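Local coordinates for beta-glucosidase (Chaetomella raphigera, PDB 6JXG), which probably hydrolyses terminal, non-reducing beta-D-glucosyl residues with release of beta-D-glucose, a step in cellulose degradation, at residues I488-L493 against I533-S538. Sequence-based numbering, arbitrary orientation.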
ATOM      1  N   ILE A 488      -7.298   9.317 -16.570  1.00 14.22           N
ATOM      2  CA  ILE A 488      -7.031  10.364 -17.550  1.00 15.52           C
ATOM      3  C   ILE A 488      -8.174  11.373 -17.359  1.00 13.72           C
ATOM      4  O   ILE A 488      -9.340  11.040 -17.455  1.00 15.97           O
ATOM      5  CB  ILE A 488      -7.002   9.783 -18.985  1.00 16.96           C
ATOM      6  CG1 ILE A 488      -6.023   8.608 -19.096  1.00 15.95           C
ATOM      7  CG2 ILE A 488      -6.755  10.884 -20.032  1.00 16.54           C
ATOM      8  CD1 ILE A 488      -4.559   8.936 -18.812  1.00 16.54           C
ATOM      9  N   LEU A 489      -7.799  12.605 -17.094  1.00 13.44           N
ATOM     10  CA  LEU A 489      -8.713  13.641 -16.718  1.00 14.82           C
ATOM     11  C   LEU A 489      -8.852  14.712 -17.816  1.00 15.74           C
ATOM     12  O   LEU A 489      -9.551  15.695 -17.591  1.00 15.98           O
ATOM     13  CB  LEU A 489      -8.268  14.290 -15.435  1.00 16.13           C
ATOM     14  CG  LEU A 489      -8.114  13.361 -14.231  1.00 17.22           C
ATOM     15  CD1 LEU A 489      -7.720  14.128 -12.970  1.00 17.23           C
ATOM     16  CD2 LEU A 489      -9.445  12.686 -14.020  1.00 17.16           C
ATOM     17  N   GLU A 490      -8.242  14.483 -18.979  1.00 16.22           N
ATOM     18  CA  GLU A 490      -8.218  15.482 -20.051  1.00 17.59           C
ATOM     19  C   GLU A 490      -9.636  15.945 -20.444  1.00 17.72           C
ATOM     20  O   GLU A 490      -9.877  17.121 -20.590  1.00 16.70           O
ATOM     21  CB  GLU A 490      -7.508  14.942 -21.295  1.00 18.85           C
ATOM     22  CG  GLU A 490      -6.047  14.602 -21.061  1.00 18.71           C
ATOM     23  CD  GLU A 490      -5.248  15.774 -20.529  1.00 21.78           C
ATOM     24  OE1 GLU A 490      -4.838  15.787 -19.353  1.00 18.95           O
ATOM     25  OE2 GLU A 490      -5.062  16.734 -21.285  1.00 21.34           O
ATOM     26  N   ASP A 491     -10.588  15.030 -20.544  1.00 16.95           N
ATOM     27  CA  ASP A 491     -11.964  15.475 -20.831  1.00 17.85           C
ATOM     28  C   ASP A 491     -12.577  16.373 -19.777  1.00 17.76           C
ATOM     29  O   ASP A 491     -13.402  17.287 -20.090  1.00 16.84           O
ATOM     30  CB  ASP A 491     -12.900  14.275 -21.012  1.00 19.25           C
ATOM     31  CG  ASP A 491     -12.589  13.482 -22.238  1.00 22.46           C
ATOM     32  OD1 ASP A 491     -11.919  14.040 -23.122  1.00 21.37           O
ATOM     33  OD2 ASP A 491     -12.907  12.262 -22.275  1.00 24.18           O
ATOM     34  N   ILE A 492     -12.222  16.137 -18.514  1.00 17.55           N
ATOM     35  CA  ILE A 492     -12.769  16.916 -17.435  1.00 17.83           C
ATOM     36  C   ILE A 492     -12.112  18.284 -17.423  1.00 17.37           C
ATOM     37  O   ILE A 492     -12.813  19.299 -17.324  1.00 17.01           O
ATOM     38  CB  ILE A 492     -12.631  16.190 -16.090  1.00 17.78           C
ATOM     39  CG1 ILE A 492     -13.623  15.045 -16.138  1.00 18.52           C
ATOM     40  CG2 ILE A 492     -12.818  17.157 -14.926  1.00 18.53           C
ATOM     41  CD1 ILE A 492     -13.546  14.105 -14.944  1.00 17.79           C
ATOM     42  N   LEU A 493     -10.790  18.312 -17.583  1.00 16.15           N
ATOM     43  CA  LEU A 493     -10.003  19.522 -17.581  1.00 17.03           C
ATOM     44  C   LEU A 493     -10.318  20.503 -18.733  1.00 18.37           C
ATOM     45  O   LEU A 493     -10.123  21.717 -18.611  1.00 19.15           O
ATOM     46  CB  LEU A 493      -8.516  19.144 -17.651  1.00 17.03           C
ATOM     47  CG  LEU A 493      -7.909  18.532 -16.362  1.00 16.02           C
ATOM     48  CD1 LEU A 493      -6.582  17.880 -16.657  1.00 16.53           C
ATOM     49  CD2 LEU A 493      -7.805  19.547 -15.249  1.00 16.62           C
ATOM     50  N   ILE A 533      -0.439  11.041 -13.134  1.00 11.86           N
ATOM     51  CA  ILE A 533      -1.648  11.177 -13.927  1.00 11.37           C
ATOM     52  C   ILE A 533      -1.221  11.730 -15.304  1.00 11.25           C
ATOM     53  O   ILE A 533      -0.815  12.901 -15.458  1.00 11.11           O
ATOM     54  CB  ILE A 533      -2.709  12.068 -13.256  1.00 12.14           C
ATOM     55  CG1 ILE A 533      -3.157  11.425 -11.945  1.00 12.47           C
ATOM     56  CG2 ILE A 533      -3.909  12.365 -14.183  1.00 12.07           C
ATOM     57  CD1 ILE A 533      -4.261  12.147 -11.247  1.00 13.79           C
ATOM     58  N   ALA A 534      -1.244  10.824 -16.287  1.00 12.53           N
ATOM     59  CA  ALA A 534      -0.824  11.123 -17.664  1.00 12.87           C
ATOM     60  C   ALA A 534      -1.941  11.824 -18.445  1.00 14.78           C
ATOM     61  O   ALA A 534      -3.137  11.856 -18.036  1.00 13.26           O
ATOM     62  CB  ALA A 534      -0.489   9.863 -18.336  1.00 13.49           C
ATOM     63  N   LYS A 535      -1.556  12.360 -19.586  1.00 16.06           N
ATOM     64  CA  LYS A 535      -2.502  12.964 -20.511  1.00 16.31           C
ATOM     65  C   LYS A 535      -3.180  11.935 -21.434  1.00 18.09           C
ATOM     66  O   LYS A 535      -4.300  12.189 -21.913  1.00 15.95           O
ATOM     67  CB  LYS A 535      -1.820  14.019 -21.383  1.00 18.27           C
ATOM     68  CG  LYS A 535      -1.174  15.137 -20.599  1.00 19.85           C
ATOM     69  CD  LYS A 535      -0.837  16.260 -21.532  1.00 23.64           C
ATOM     70  CE  LYS A 535       0.161  17.179 -20.909  1.00 25.42           C
ATOM     71  NZ  LYS A 535       0.513  18.140 -22.024  1.00 31.87           N
ATOM     72  N   GLN A 536      -2.541  10.805 -21.630  1.00 17.26           N
ATOM     73  CA  GLN A 536      -3.112   9.648 -22.269  1.00 17.69           C
ATOM     74  C   GLN A 536      -2.533   8.348 -21.704  1.00 15.16           C
ATOM     75  O   GLN A 536      -1.364   8.270 -21.302  1.00 13.37           O
ATOM     76  CB  GLN A 536      -2.850   9.693 -23.781  1.00 17.96           C
ATOM     77  CG  GLN A 536      -1.418   9.514 -24.210  1.00 18.95           C
ATOM     78  CD  GLN A 536      -1.107  10.012 -25.648  1.00 20.68           C
ATOM     79  OE1 GLN A 536       0.026  10.262 -25.983  1.00 25.36           O
ATOM     80  NE2 GLN A 536      -2.072  10.124 -26.450  1.00 19.04           N
ATOM     81  N   ALA A 537      -3.327   7.285 -21.752  1.00 15.17           N
ATOM     82  CA  ALA A 537      -2.939   5.996 -21.195  1.00 17.11           C
ATOM     83  C   ALA A 537      -1.655   5.390 -21.791  1.00 18.86           C
ATOM     84  O   ALA A 537      -0.861   4.760 -21.065  1.00 17.98           O
ATOM     85  CB  ALA A 537      -4.134   4.981 -21.283  1.00 19.16           C
ATOM     86  N   SER A 538      -1.377   5.628 -23.090  1.00 15.99           N
ATOM     87  CA  SER A 538      -0.169   5.031 -23.712  1.00 15.95           C
ATOM     88  C   SER A 538       1.154   5.622 -23.179  1.00 14.27           C
ATOM     89  O   SER A 538       2.185   5.012 -23.300  1.00 15.29           O
ATOM     90  CB  SER A 538      -0.243   5.192 -25.265  1.00 17.81           C
ATOM     91  OG  SER A 538      -0.334   6.568 -25.583  1.00 18.36           O
TER
HETATM   92  O   HOH W   1      -5.129  13.764 -17.542  1.00 13.81           O
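E490 and I488 meet the backbone of A534-A537 where the short helix 490-493 begins, in the C-terminal domain of this family 3 glycosidase. The helix lies in the connection from strand 477-483 to strand 498-503, neighbouring parallel strands of the mixed sheet: a beta-alpha-beta crossover. The loop holding 533-538 comes later in the chain and packs against the helix start, with L489 at the N-cap position. No direct hydrogen bond joins the two segments.

E490 carries the polar side of the contact. Its CB points toward the loop. E490 CG stands beside its own backbone N and lies 3.1 Å from K535 O. The chain bends at chi2 (-56°), which brings E490 CD to 3.9 Å from K535 CB. E490 OE1 accepts a 2.7 Å hydrogen bond from a water. E490 OE2 forms a salt bridge with R570, while K535 NZ is 5.8 Å from E490 OE2, too far for direct pairing. The same water donates to A534 O and accepts from L489 N, so it links both backbones and the carboxylate. With an alanine here in place of E490, R570 is likely to lose this carboxylate mate and the water one of its three partners.

The apolar side is formed by I488 and L489. CG2 of I488, anti to its backbone N, lies near K535 O, whereas CD1 extends further and touches A534 O and the Q536-A537 peptide. L489 packs on I533, and both side chains also touch L337 of strand 335-339. I488 CD1 ends 3.3 Å from A534 O and 4.2 Å from A534 CB.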